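Local coordinates for TRAP solute Binding Protein (PDB 5I7I) that binds aromatic acids such as 3-hydroxybenzoate in a cleft, probably delivering them to the membrane components of a TRAP transporter for uptake, at residues A104-F109 against R172-M177; I149-K154 against M165-P170; V155-A160 against T291-S296; M188-V193 against P213-H218. All coordinates share one frame; numbering follows the deposited sequence.

Interaction 1. Residues A104-F109 against R172-M177; sequences AFELPF and RVITKM
Glu-106 lays its side chain over Val-173 and Ile-174, at the start of the helix that runs from Arg-172. Its CB touches CG1 of Val-173 at 3.6 Å, and further out OE1 meets the other branch, CG2, also at 3.6 Å. With CG beside the backbone N (chi1 -64°) and an extended chain beyond it, the carboxylate reaches past the valine to the first turn of the helix. There OE2 passes CG1 of Ile-174 at 3.7 Å and accepts hydrogen bonds from the hydroxyls of Thr-171 and Thr-236. The Glu-106 carbonyl lies close to the same isoleucine, its O 3.2 Å from CD1. Along the loop, Leu-107 brings CD2 to 4.0 Å from Val-173 CG1. Pro-108 slides past Met-177 one helical turn on, where the ring CG is 4.0 Å from Met-177 CG and nearly as close to the sulfur. Behind the loop, helix 297-320 packs on Leu-107 and Pro-108 through Trp-314 and Leu-310. An alanine at Glu-106 would keep the CB contact but is likely to leave the two threonine hydroxyls without their shared acceptor and open a gap beside Val-173. Leu-107 and Pro-108 thus make apolar contacts, while Glu-106 sets oxygens against aliphatic groups; the nearby helix N terminus would probably help to stabilise its buried negative charge.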
loop_
_atom_site.group_PDB
_atom_site.type_symbol
_atom_site.label_atom_id
_atom_site.label_comp_id
_atom_site.label_asym_id
_atom_site.label_seq_id
_atom_site.Cartn_x
_atom_site.Cartn_y
_atom_site.Cartn_z
ATOM N N ALA A 104 7.701 -1.013 9.498
ATOM C CA ALA A 104 8.042 -2.401 9.801
ATOM C C ALA A 104 7.327 -3.350 8.862
ATOM O O ALA A 104 7.864 -4.407 8.516
ATOM C CB ALA A 104 7.705 -2.746 11.249
ATOM N N PHE A 105 6.129 -2.987 8.440
ATOM C CA PHE A 105 5.359 -3.843 7.555
ATOM C C PHE A 105 5.851 -3.799 6.125
ATOM O O PHE A 105 5.431 -4.643 5.320
ATOM C CB PHE A 105 3.878 -3.482 7.633
ATOM C CG PHE A 105 3.171 -4.131 8.776
ATOM C CD1 PHE A 105 3.220 -3.591 10.055
ATOM C CD2 PHE A 105 2.487 -5.322 8.587
ATOM C CE1 PHE A 105 2.567 -4.215 11.115
ATOM C CE2 PHE A 105 1.845 -5.946 9.650
ATOM C CZ PHE A 105 1.876 -5.392 10.898
ATOM N N GLU A 106 6.752 -2.884 5.807
ATOM C CA GLU A 106 7.336 -2.764 4.484
ATOM C C GLU A 106 8.617 -3.565 4.317
ATOM O O GLU A 106 9.194 -3.555 3.231
ATOM C CB GLU A 106 7.652 -1.302 4.189
ATOM C CG GLU A 106 6.459 -0.406 4.121
ATOM C CD GLU A 106 6.834 0.956 3.648
ATOM O OE1 GLU A 106 7.227 1.799 4.486
ATOM O OE2 GLU A 106 6.786 1.162 2.415
ATOM N N LEU A 107 9.099 -4.228 5.362
ATOM C CA LEU A 107 10.391 -4.877 5.302
ATOM C C LEU A 107 10.343 -6.122 4.422
ATOM O O LEU A 107 9.271 -6.675 4.155
ATOM C CB LEU A 107 10.882 -5.196 6.710
ATOM C CG LEU A 107 11.167 -3.958 7.563
ATOM C CD1 LEU A 107 11.517 -4.356 8.985
ATOM C CD2 LEU A 107 12.313 -3.143 6.961
ATOM N N PRO A 108 11.500 -6.553 3.920
ATOM C CA PRO A 108 11.516 -7.616 2.914
ATOM C C PRO A 108 10.855 -8.882 3.438
ATOM O O PRO A 108 11.099 -9.327 4.560
ATOM C CB PRO A 108 13.012 -7.816 2.651
ATOM C CG PRO A 108 13.613 -6.429 2.908
ATOM C CD PRO A 108 12.841 -5.954 4.099
ATOM N N PHE A 109 10.010 -9.465 2.609
ATOM C CA PHE A 109 9.433 -10.776 2.882
ATOM C C PHE A 109 8.572 -10.804 4.135
ATOM O O PHE A 109 8.332 -11.874 4.700
ATOM C CB PHE A 109 10.505 -11.867 2.845
ATOM C CG PHE A 109 11.151 -11.969 1.499
ATOM C CD1 PHE A 109 10.505 -12.600 0.455
ATOM C CD2 PHE A 109 12.354 -11.346 1.240
ATOM C CE1 PHE A 109 11.067 -12.650 -0.787
ATOM C CE2 PHE A 109 12.921 -11.395 -0.018
ATOM C CZ PHE A 109 12.273 -12.043 -1.031
ATOM N N ARG A 172 10.571 4.943 0.677
ATOM C CA ARG A 172 11.979 4.846 1.003
ATOM C C ARG A 172 12.361 3.442 1.439
ATOM O O ARG A 172 13.442 2.959 1.093
ATOM C CB ARG A 172 12.294 5.855 2.100
ATOM C CG ARG A 172 13.765 5.967 2.414
ATOM C CD ARG A 172 14.011 7.183 3.299
ATOM N NE ARG A 172 13.758 8.450 2.606
ATOM C CZ ARG A 172 13.822 9.645 3.191
ATOM N NH1 ARG A 172 14.117 9.741 4.480
ATOM N NH2 ARG A 172 13.595 10.747 2.487
ATOM N N VAL A 173 11.517 2.787 2.229
ATOM C CA VAL A 173 11.827 1.422 2.638
ATOM C C VAL A 173 11.920 0.503 1.427
ATOM O O VAL A 173 12.850 -0.310 1.316
ATOM C CB VAL A 173 10.821 0.912 3.689
ATOM C CG1 VAL A 173 11.193 -0.474 4.160
ATOM C CG2 VAL A 173 10.760 1.865 4.873
ATOM N N ILE A 174 10.969 0.615 0.494
ATOM C CA ILE A 174 10.979 -0.299 -0.638
ATOM C C ILE A 174 12.105 0.022 -1.601
ATOM O O ILE A 174 12.686 -0.885 -2.201
ATOM C CB ILE A 174 9.612 -0.340 -1.337
ATOM C CG1 ILE A 174 8.496 -0.684 -0.341
ATOM C CG2 ILE A 174 9.636 -1.367 -2.447
ATOM C CD1 ILE A 174 8.768 -1.911 0.507
ATOM N N THR A 175 12.465 1.288 -1.769
ATOM C CA THR A 175 13.620 1.569 -2.615
ATOM C C THR A 175 14.900 1.042 -1.985
ATOM O O THR A 175 15.786 0.552 -2.691
ATOM C CB THR A 175 13.730 3.066 -2.938
ATOM O OG1 THR A 175 13.696 3.861 -1.750
ATOM C CG2 THR A 175 12.590 3.489 -3.859
ATOM N N LYS A 176 15.029 1.141 -0.662
ATOM C CA LYS A 176 16.189 0.535 -0.015
ATOM C C LYS A 176 16.232 -0.970 -0.244
ATOM O O LYS A 176 17.314 -1.545 -0.427
ATOM C CB LYS A 176 16.210 0.883 1.469
ATOM C CG LYS A 176 16.587 2.313 1.713
ATOM C CD LYS A 176 16.624 2.623 3.190
ATOM C CE LYS A 176 17.121 4.022 3.425
ATOM N NZ LYS A 176 16.976 4.397 4.850
ATOM N N MET A 177 15.068 -1.626 -0.264
ATOM C CA MET A 177 15.040 -3.048 -0.585
ATOM C C MET A 177 15.567 -3.293 -1.989
ATOM O O MET A 177 16.381 -4.198 -2.220
ATOM C CB MET A 177 13.616 -3.568 -0.484
ATOM C CG MET A 177 13.548 -5.027 -0.808
ATOM S SD MET A 177 11.913 -5.683 -0.795
ATOM C CE MET A 177 11.293 -5.003 -2.308
#

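Interaction 2. Residues I149-K154 against M165-P170; sequences IHTKEK and MKMRGP. With 3HB (3-hydroxybenzoic acid), chain C.
Met-167 and Met-165 reach from strand 166-169 and the residue before it across to strand 148-151, two members of the mixed six-stranded sheet in one lobe of this family 7 solute-binding protein. Strand 204-207 lies between them in the sheet, so the contact passes over that neighbour through side chains, with one methyl reaching a backbone carbonyl; the short strand axes are 8.6 Å apart. Met-167 is bent at chi2 and chi3, which curls its methyl end toward the other strand. Met-167 CE settles 3.8 Å from Ile-149 CG2 and 3.5 Å from the carbonyl O of His-150. Met-165, less certain because this is one of two conformers, bends likewise and brings CE to 3.7 Å from CG2 of Thr-151. That threonine presents its methyl to both methionines because OG1 sits between the backbone N and the carbonyl carbon (chi1 52°), where it donates a 2.6 Å hydrogen bond to Lys-154 O.

Arg-168, next along the strand, serves the ligand pocket. A bend at chi2 (-90°) carries the guanidinium to the carboxylate of 3-hydroxybenzoate, which it meets edge-on in a two-pronged bond. Backbone carbonyls of Met-188 and Val-206 also accept from NH2 and NH1, fixing its rotation, and Pro-170 CA lies over one face. The two prongs are nearly straight: Arg-168 NH1 to O1' of the ligand, and Arg-168 NH2 to O2' at 2.7 Å with an N-H...O angle of 172°.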
loop_
_atom_site.group_PDB
_atom_site.type_symbol
_atom_site.label_atom_id
_atom_site.label_comp_id
_atom_site.label_asym_id
_atom_site.label_seq_id
_atom_site.Cartn_x
_atom_site.Cartn_y
_atom_site.Cartn_z
ATOM N N ILE A 149 7.794 -7.760 -9.400
ATOM C CA ILE A 149 8.872 -7.063 -10.096
ATOM C C ILE A 149 8.534 -7.016 -11.575
ATOM O O ILE A 149 8.290 -8.056 -12.191
ATOM C CB ILE A 149 10.215 -7.784 -9.872
ATOM C CG1 ILE A 149 10.578 -7.794 -8.397
ATOM C CG2 ILE A 149 11.320 -7.148 -10.679
ATOM C CD1 ILE A 149 11.686 -8.763 -8.030
ATOM N N HIS A 150 8.583 -5.824 -12.155
ATOM C CA HIS A 150 8.196 -5.621 -13.541
ATOM C C HIS A 150 9.317 -4.925 -14.292
ATOM O O HIS A 150 9.867 -3.920 -13.822
ATOM C CB HIS A 150 6.920 -4.793 -13.599
ATOM C CG HIS A 150 5.873 -5.301 -12.666
ATOM N ND1 HIS A 150 5.056 -6.366 -12.969
ATOM C CD2 HIS A 150 5.546 -4.923 -11.413
ATOM C CE1 HIS A 150 4.260 -6.609 -11.945
ATOM N NE2 HIS A 150 4.548 -5.753 -10.985
ATOM N N THR A 151 9.639 -5.462 -15.454
ATOM C CA THR A 151 10.624 -4.894 -16.352
ATOM C C THR A 151 10.066 -4.900 -17.770
ATOM O O THR A 151 9.117 -5.622 -18.086
ATOM C CB THR A 151 11.920 -5.683 -16.288
ATOM O OG1 THR A 151 11.602 -7.056 -16.479
ATOM C CG2 THR A 151 12.556 -5.517 -14.924
ATOM N N LYS A 152 10.672 -4.105 -18.640
ATOM C CA LYS A 152 10.161 -3.997 -19.997
ATOM C C LYS A 152 10.199 -5.351 -20.702
ATOM O O LYS A 152 9.198 -5.781 -21.294
ATOM C CB LYS A 152 10.939 -2.918 -20.767
ATOM C CG LYS A 152 10.658 -1.498 -20.260
ATOM C CD LYS A 152 11.350 -0.462 -21.113
ATOM C CE LYS A 152 10.990 0.930 -20.658
ATOM N NZ LYS A 152 11.467 1.940 -21.638
ATOM N N GLU A 153 11.341 -6.038 -20.646
ATOM C CA GLU A 153 11.491 -7.300 -21.365
ATOM C C GLU A 153 12.385 -8.312 -20.656
ATOM O O GLU A 153 12.257 -9.517 -20.902
ATOM C CB GLU A 153 12.034 -7.050 -22.777
ATOM C CG GLU A 153 13.382 -6.333 -22.804
ATOM C CD GLU A 153 13.852 -6.003 -24.215
ATOM O OE1 GLU A 153 13.171 -6.412 -25.181
ATOM O OE2 GLU A 153 14.900 -5.331 -24.357
ATOM N N LYS A 154 13.297 -7.863 -19.797
ATOM C CA LYS A 154 14.304 -8.758 -19.234
ATOM C C LYS A 154 13.698 -9.564 -18.092
ATOM O O LYS A 154 13.167 -8.998 -17.133
ATOM C CB LYS A 154 15.486 -7.946 -18.720
ATOM C CG LYS A 154 16.599 -8.785 -18.129
ATOM C CD LYS A 154 17.720 -7.890 -17.616
ATOM C CE LYS A 154 18.865 -8.696 -17.054
ATOM N NZ LYS A 154 19.811 -7.766 -16.366
ATOM N N MET A 165 19.823 -1.916 -13.266
ATOM C CA MET A 165 18.458 -1.598 -13.665
ATOM C C MET A 165 17.899 -0.518 -12.754
ATOM O O MET A 165 17.970 -0.634 -11.528
ATOM C CB MET A 165 17.581 -2.844 -13.563
ATOM C CG MET A 165 18.030 -3.982 -14.459
ATOM S SD MET A 165 17.563 -3.773 -16.191
ATOM C CE MET A 165 15.825 -4.181 -16.132
ATOM N N LYS A 166 17.345 0.529 -13.352
ATOM C CA LYS A 166 16.726 1.603 -12.588
ATOM C C LYS A 166 15.297 1.177 -12.292
ATOM O O LYS A 166 14.472 1.088 -13.204
ATOM C CB LYS A 166 16.775 2.915 -13.360
ATOM C CG LYS A 166 18.212 3.417 -13.511
ATOM C CD LYS A 166 18.333 4.658 -14.352
ATOM C CE LYS A 166 17.871 4.387 -15.741
ATOM N NZ LYS A 166 18.216 5.489 -16.662
ATOM N N MET A 167 15.009 0.921 -11.024
ATOM C CA MET A 167 13.766 0.277 -10.614
ATOM C C MET A 167 13.006 1.187 -9.669
ATOM O O MET A 167 13.533 1.590 -8.630
ATOM C CB MET A 167 14.058 -1.068 -9.952
ATOM C CG MET A 167 14.698 -2.052 -10.915
ATOM S SD MET A 167 13.595 -2.543 -12.284
ATOM C CE MET A 167 12.416 -3.584 -11.442
ATOM N N ARG A 168 11.772 1.505 -10.030
ATOM C CA ARG A 168 10.923 2.335 -9.183
ATOM C C ARG A 168 10.389 1.551 -7.984
ATOM O O ARG A 168 9.960 0.398 -8.112
ATOM C CB ARG A 168 9.740 2.881 -9.980
ATOM C CG ARG A 168 8.700 3.629 -9.163
ATOM C CD ARG A 168 7.581 2.754 -8.616
ATOM N NE ARG A 168 6.636 3.576 -7.870
ATOM C CZ ARG A 168 5.594 3.116 -7.180
ATOM N NH1 ARG A 168 5.331 1.824 -7.119
ATOM N NH2 ARG A 168 4.797 3.972 -6.556
ATOM N N GLY A 169 10.375 2.200 -6.827
ATOM C CA GLY A 169 9.616 1.752 -5.690
ATOM C C GLY A 169 8.751 2.868 -5.138
ATOM O O GLY A 169 8.972 4.044 -5.437
ATOM N N PRO A 170 7.771 2.517 -4.291
ATOM C CA PRO A 170 6.791 3.518 -3.816
ATOM C C PRO A 170 7.241 4.339 -2.622
ATOM O O PRO A 170 6.682 5.426 -2.400
ATOM C CB PRO A 170 5.583 2.654 -3.402
ATOM C CG PRO A 170 6.203 1.336 -3.037
ATOM C CD PRO A 170 7.297 1.149 -4.045
HETATM C "C1'" 3HB C . 2.218 2.102 -5.276
HETATM O "O1'" 3HB C . 3.067 1.198 -5.490
HETATM O "O2'" 3HB C . 2.590 3.295 -5.128
HETATM C C1 3HB C . 0.730 1.778 -5.262
HETATM C C2 3HB C . 0.325 0.445 -5.268
HETATM C C3 3HB C . -1.012 0.132 -5.263
HETATM C C4 3HB C . -1.954 1.126 -5.282
HETATM C C5 3HB C . -1.553 2.459 -5.272
HETATM C C6 3HB C . -0.214 2.791 -5.267
HETATM O O3 3HB C . -1.391 -1.191 -5.266
#

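Interaction 3. Residues V155-A160 against T291-S296; sequences VIKSAA and TIHSLS
This is a partly buried contact at the border of the six-stranded sheet: the loop leaving strand 148-151 runs beside edge strand 291-295, the two directions only 6° apart, and strand side chains meet mainly the loop's backbone, with one water between. Strand 223-227 lies between strands 148-151 and 291-295 in the sheet, so loop 155-160 packs over it. His-293 is the main point of contact. Its CG stands anti to the backbone N (chi1 -177°), which sends the imidazole out toward the loop, with CD2 3.5 Å from the carbonyl O of Ile-156, near the ring plane, and 3.9 Å from Lys-157 CA. Val-155 flanks the same residue, its CG1 4.2 Å from His-293 CB. At the ring edge, His-293 NE2 is hydrogen-bonded at 2.8 Å to a water lying in the ring plane; this water donates to Lys-157 O at 2.7 Å and so joins strand to loop. Leu-295 also approaches this carbonyl, its CD2 3.2 Å from Lys-157 O. The Lys-157 ammonium turns elsewhere, to a salt bridge with Asp-161, while Ile-156 O accepts a hydrogen bond from Thr-225 of the intervening strand. Ile-156 itself leads its side chain away from strand 291-295. The arrangement is that of a connecting loop folded back across its own sheet, here at the edge of an α/β lobe of a periplasmic-type solute-binding protein.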
loop_
_atom_site.group_PDB
_atom_site.type_symbol
_atom_site.label_atom_id
_atom_site.label_comp_id
_atom_site.label_asym_id
_atom_site.label_seq_id
_atom_site.Cartn_x
_atom_site.Cartn_y
_atom_site.Cartn_z
ATOM N N VAL A 155 13.775 -10.886 -18.177
ATOM C CA VAL A 155 13.258 -11.705 -17.091
ATOM C C VAL A 155 14.179 -11.578 -15.886
ATOM O O VAL A 155 15.401 -11.722 -16.004
ATOM C CB VAL A 155 13.137 -13.169 -17.526
ATOM C CG1 VAL A 155 12.720 -14.043 -16.344
ATOM C CG2 VAL A 155 12.148 -13.299 -18.672
ATOM N N ILE A 156 13.599 -11.359 -14.720
ATOM C CA ILE A 156 14.353 -11.267 -13.474
ATOM C C ILE A 156 14.317 -12.648 -12.824
ATOM O O ILE A 156 13.327 -13.044 -12.202
ATOM C CB ILE A 156 13.837 -10.159 -12.553
ATOM C CG1 ILE A 156 13.874 -8.803 -13.267
ATOM C CG2 ILE A 156 14.652 -10.127 -11.263
ATOM C CD1 ILE A 156 15.232 -8.388 -13.801
ATOM N N LYS A 157 15.427 -13.386 -12.966
ATOM C CA LYS A 157 15.575 -14.719 -12.389
ATOM C C LYS A 157 16.304 -14.710 -11.061
ATOM O O LYS A 157 16.219 -15.694 -10.319
ATOM C CB LYS A 157 16.424 -15.605 -13.305
ATOM C CG LYS A 157 15.922 -15.742 -14.714
ATOM C CD LYS A 157 16.888 -16.610 -15.511
ATOM C CE LYS A 157 17.711 -15.806 -16.518
ATOM N NZ LYS A 157 18.641 -14.818 -15.908
ATOM N N SER A 158 17.039 -13.650 -10.769
ATOM C CA SER A 158 17.868 -13.579 -9.575
ATOM C C SER A 158 18.196 -12.110 -9.348
ATOM O O SER A 158 17.996 -11.264 -10.222
ATOM C CB SER A 158 19.168 -14.387 -9.709
ATOM O OG SER A 158 20.077 -13.721 -10.566
ATOM N N ALA A 159 18.721 -11.825 -8.160
ATOM C CA ALA A 159 19.149 -10.468 -7.820
ATOM C C ALA A 159 20.115 -9.894 -8.852
ATOM O O ALA A 159 20.042 -8.705 -9.191
ATOM C CB ALA A 159 19.802 -10.465 -6.441
ATOM N N ALA A 160 21.037 -10.715 -9.360
ATOM C CA ALA A 160 22.038 -10.198 -10.283
ATOM C C ALA A 160 21.393 -9.613 -11.536
ATOM O O ALA A 160 21.966 -8.713 -12.166
ATOM C CB ALA A 160 23.005 -11.309 -10.676
ATOM N N THR A 291 5.126 -12.406 -19.408
ATOM C CA THR A 291 5.619 -13.600 -18.745
ATOM C C THR A 291 5.547 -13.390 -17.243
ATOM O O THR A 291 5.634 -12.258 -16.752
ATOM C CB THR A 291 7.074 -13.927 -19.122
ATOM O OG1 THR A 291 7.922 -12.795 -18.886
ATOM C CG2 THR A 291 7.181 -14.356 -20.577
ATOM N N ILE A 292 5.394 -14.493 -16.517
ATOM C CA ILE A 292 5.389 -14.454 -15.065
ATOM C C ILE A 292 6.287 -15.571 -14.573
ATOM O O ILE A 292 6.057 -16.752 -14.886
ATOM C CB ILE A 292 3.965 -14.520 -14.468
ATOM C CG1 ILE A 292 4.019 -14.570 -12.936
ATOM C CG2 ILE A 292 3.189 -15.708 -14.968
ATOM C CD1 ILE A 292 4.657 -13.386 -12.315
ATOM N N HIS A 293 7.328 -15.192 -13.851
ATOM C CA HIS A 293 8.346 -16.094 -13.351
ATOM C C HIS A 293 8.306 -16.030 -11.831
ATOM O O HIS A 293 8.225 -14.945 -11.255
ATOM C CB HIS A 293 9.717 -15.640 -13.850
ATOM C CG HIS A 293 10.848 -16.534 -13.445
ATOM N ND1 HIS A 293 10.917 -17.859 -13.805
ATOM C CD2 HIS A 293 11.966 -16.281 -12.719
ATOM C CE1 HIS A 293 12.025 -18.390 -13.311
ATOM N NE2 HIS A 293 12.679 -17.454 -12.645
ATOM N N SER A 294 8.402 -17.176 -11.179
ATOM C CA SER A 294 8.271 -17.256 -9.730
ATOM C C SER A 294 9.578 -17.769 -9.132
ATOM O O SER A 294 9.976 -18.914 -9.376
ATOM C CB SER A 294 7.102 -18.166 -9.366
ATOM O OG SER A 294 6.904 -18.145 -7.964
ATOM N N LEU A 295 10.259 -16.926 -8.363
ATOM C CA LEU A 295 11.532 -17.307 -7.775
ATOM C C LEU A 295 11.356 -18.371 -6.704
ATOM O O LEU A 295 10.424 -18.330 -5.890
ATOM C CB LEU A 295 12.200 -16.095 -7.138
ATOM C CG LEU A 295 12.424 -14.903 -8.065
ATOM C CD1 LEU A 295 13.183 -13.826 -7.311
ATOM C CD2 LEU A 295 13.184 -15.310 -9.302
ATOM N N SER A 296 12.266 -19.333 -6.710
ATOM C CA SER A 296 12.314 -20.372 -5.698
ATOM C C SER A 296 13.776 -20.733 -5.466
ATOM O O SER A 296 14.688 -20.132 -6.046
ATOM C CB SER A 296 11.516 -21.603 -6.149
ATOM O OG SER A 296 12.193 -22.286 -7.190
HETATM O O HOH W 1 14.908 -17.972 -11.001
#

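Interaction 4. Residues M188-V193 against P213-H218; sequences MPVPAV and PSFKLH. With 3HB (3-hydroxybenzoic acid), chain C.
Val-190 and Phe-215 meet at the wall of the ligand pocket in this two-lobed solute-binding protein, where the loop before helix 193-198 faces the turn leading into helix 217-220. The contact between the segments is apolar. Phe-215 takes the centre: its CE2 lies 3.8 Å from Val-190 CG1, while CE1 on the other rim of the ring reaches Pro-191 CA at 3.7 Å and Pro-191 CB slightly further off. Pro-191 and the phenylalanine lie side by side and point the same way, whereas the Val-190 and Phe-215 side chains cross at about a right angle. Deeper in, Val-193 CG1 meets Leu-217 CD2 at 3.7 Å, and Val-190 CG2 comes near the other leucine methyl, CD1. Leu-217 is further packed by Ala-194, Leu-197 and Met-205. A serine in place of Phe-215 would probably open a gap beside Val-190 and Pro-191 and leave the valine methyl that faces the ligand without its backing.

Within the segments the hydrogen bonds are between backbone atoms. Val-193 N bonds to Val-190 O at 3.1 Å, and Ala-192 N to Pro-189 O, folding the loop into a compact turn. Separately, Val-190 N is paired with the hydroxyl of Tyr-94, itself a ligand partner.

Of these two segments, it is Val-190 that touches the ligand. With chi1 at 71°, Val-190 CG1 lies between the backbone N and the carbonyl carbon, 3.6 Å from 3-hydroxybenzoate C6.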
loop_
_atom_site.group_PDB
_atom_site.type_symbol
_atom_site.label_atom_id
_atom_site.label_comp_id
_atom_site.label_asym_id
_atom_site.label_seq_id
_atom_site.Cartn_x
_atom_site.Cartn_y
_atom_site.Cartn_z
ATOM N N MET A 188 8.954 7.197 -6.645
ATOM C CA MET A 188 7.929 8.119 -7.138
ATOM C C MET A 188 6.542 7.541 -6.875
ATOM O O MET A 188 6.378 6.311 -6.843
ATOM C CB MET A 188 8.078 8.374 -8.641
ATOM C CG MET A 188 7.750 7.144 -9.496
ATOM S SD MET A 188 8.347 7.271 -11.186
ATOM C CE MET A 188 10.111 7.147 -10.886
ATOM N N PRO A 189 5.521 8.388 -6.690
ATOM C CA PRO A 189 4.144 7.876 -6.644
ATOM C C PRO A 189 3.766 7.196 -7.951
ATOM O O PRO A 189 4.332 7.467 -9.012
ATOM C CB PRO A 189 3.306 9.132 -6.387
ATOM C CG PRO A 189 4.260 10.080 -5.697
ATOM C CD PRO A 189 5.576 9.834 -6.386
ATOM N N VAL A 190 2.822 6.277 -7.858
ATOM C CA VAL A 190 2.528 5.383 -8.979
ATOM C C VAL A 190 2.054 6.107 -10.240
ATOM O O VAL A 190 2.342 5.623 -11.344
ATOM C CB VAL A 190 1.615 4.214 -8.556
ATOM C CG1 VAL A 190 0.212 4.678 -8.282
ATOM C CG2 VAL A 190 1.629 3.107 -9.612
ATOM N N PRO A 191 1.350 7.242 -10.178
ATOM C CA PRO A 191 0.913 7.869 -11.439
ATOM C C PRO A 191 2.058 8.356 -12.316
ATOM O O PRO A 191 1.820 8.644 -13.489
ATOM C CB PRO A 191 0.023 9.034 -10.979
ATOM C CG PRO A 191 -0.383 8.667 -9.596
ATOM C CD PRO A 191 0.817 7.981 -9.021
ATOM N N ALA A 192 3.275 8.458 -11.782
ATOM C CA ALA A 192 4.450 8.919 -12.516
ATOM C C ALA A 192 5.205 7.789 -13.213
ATOM O O ALA A 192 6.101 8.066 -14.024
ATOM C CB ALA A 192 5.412 9.608 -11.543
ATOM N N VAL A 193 4.848 6.537 -12.942
ATOM C CA VAL A 193 5.655 5.403 -13.386
ATOM C C VAL A 193 5.611 5.250 -14.904
ATOM O O VAL A 193 6.641 5.011 -15.550
ATOM C CB VAL A 193 5.169 4.127 -12.691
ATOM C CG1 VAL A 193 5.800 2.895 -13.315
ATOM C CG2 VAL A 193 5.498 4.191 -11.213
ATOM N N PRO A 213 -3.270 -1.940 -14.436
ATOM C CA PRO A 213 -4.074 -1.611 -15.622
ATOM C C PRO A 213 -4.575 -0.184 -15.611
ATOM O O PRO A 213 -4.805 0.389 -16.683
ATOM C CB PRO A 213 -5.205 -2.642 -15.573
ATOM C CG PRO A 213 -4.611 -3.802 -14.809
ATOM C CD PRO A 213 -3.789 -3.134 -13.740
ATOM N N SER A 214 -4.725 0.410 -14.432
ATOM C CA SER A 214 -5.197 1.784 -14.318
ATOM C C SER A 214 -4.219 2.782 -14.926
ATOM O O SER A 214 -4.613 3.914 -15.222
ATOM C CB SER A 214 -5.422 2.132 -12.847
ATOM O OG SER A 214 -6.270 1.182 -12.231
ATOM N N PHE A 215 -2.969 2.369 -15.146
ATOM C CA PHE A 215 -1.946 3.204 -15.764
ATOM C C PHE A 215 -1.300 2.519 -16.969
ATOM O O PHE A 215 -0.236 2.943 -17.427
ATOM C CB PHE A 215 -0.889 3.577 -14.723
ATOM C CG PHE A 215 -1.446 4.285 -13.532
ATOM C CD1 PHE A 215 -1.718 5.628 -13.580
ATOM C CD2 PHE A 215 -1.673 3.600 -12.345
ATOM C CE1 PHE A 215 -2.231 6.285 -12.472
ATOM C CE2 PHE A 215 -2.179 4.246 -11.234
ATOM C CZ PHE A 215 -2.457 5.588 -11.301
ATOM N N LYS A 216 -1.930 1.480 -17.512
ATOM C CA LYS A 216 -1.427 0.765 -18.687
ATOM C C LYS A 216 -0.082 0.102 -18.414
ATOM O O LYS A 216 0.670 -0.195 -19.341
ATOM C CB LYS A 216 -1.338 1.667 -19.930
ATOM C CG LYS A 216 -2.629 2.360 -20.338
ATOM C CD LYS A 216 -2.368 3.289 -21.523
ATOM C CE LYS A 216 -3.646 3.773 -22.187
ATOM N NZ LYS A 216 -3.638 3.453 -23.647
ATOM N N LEU A 217 0.265 -0.118 -17.152
ATOM C CA LEU A 217 1.612 -0.580 -16.846
ATOM C C LEU A 217 1.855 -2.011 -17.298
ATOM O O LEU A 217 3.015 -2.413 -17.449
ATOM C CB LEU A 217 1.879 -0.483 -15.347
ATOM C CG LEU A 217 1.880 0.955 -14.818
ATOM C CD1 LEU A 217 2.022 1.009 -13.315
ATOM C CD2 LEU A 217 2.990 1.782 -15.460
ATOM N N HIS A 218 0.805 -2.797 -17.482
ATOM C CA HIS A 218 0.951 -4.149 -17.998
ATOM C C HIS A 218 1.151 -4.181 -19.501
ATOM O O HIS A 218 1.510 -5.242 -20.034
ATOM C CB HIS A 218 -0.272 -4.957 -17.620
ATOM C CG HIS A 218 -1.508 -4.453 -18.271
ATOM N ND1 HIS A 218 -1.977 -3.168 -18.080
ATOM C CD2 HIS A 218 -2.347 -5.042 -19.147
ATOM C CE1 HIS A 218 -3.066 -2.995 -18.806
ATOM N NE2 HIS A 218 -3.313 -4.119 -19.459
HETATM C "C1'" 3HB C . 2.218 2.102 -5.276
HETATM O "O1'" 3HB C . 3.067 1.198 -5.490
HETATM O "O2'" 3HB C . 2.590 3.295 -5.128
HETATM C C1 3HB C . 0.730 1.778 -5.262
HETATM C C2 3HB C . 0.325 0.445 -5.268
HETATM C C3 3HB C . -1.012 0.132 -5.263
HETATM C C4 3HB C . -1.954 1.126 -5.282
HETATM C C5 3HB C . -1.553 2.459 -5.272
HETATM C C6 3HB C . -0.214 2.791 -5.267
HETATM O O3 3HB C . -1.391 -1.191 -5.266
#

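Read from the N terminus, loop 104-109 comes first and waits until helix 172-180 to close interaction 1, spanning 62 residues. Interaction 2, joining strands 148-151 and 166-169, lies nested within that span, and its second strand leads straight into the helix used by interaction 1, with Thr-175 packing on Gly-169. Interaction 3 starts at 155-160, inside both loops, but closes only at edge strand 291-295, so it crosses interactions 1 and 2; it touches interaction 2 on their shared sheet. Interaction 4 follows interactions 1 and 2 in series and is nested inside interaction 3. Interactions 2 and 4 converge on 3-hydroxybenzoate, tying sheet to pocket wall.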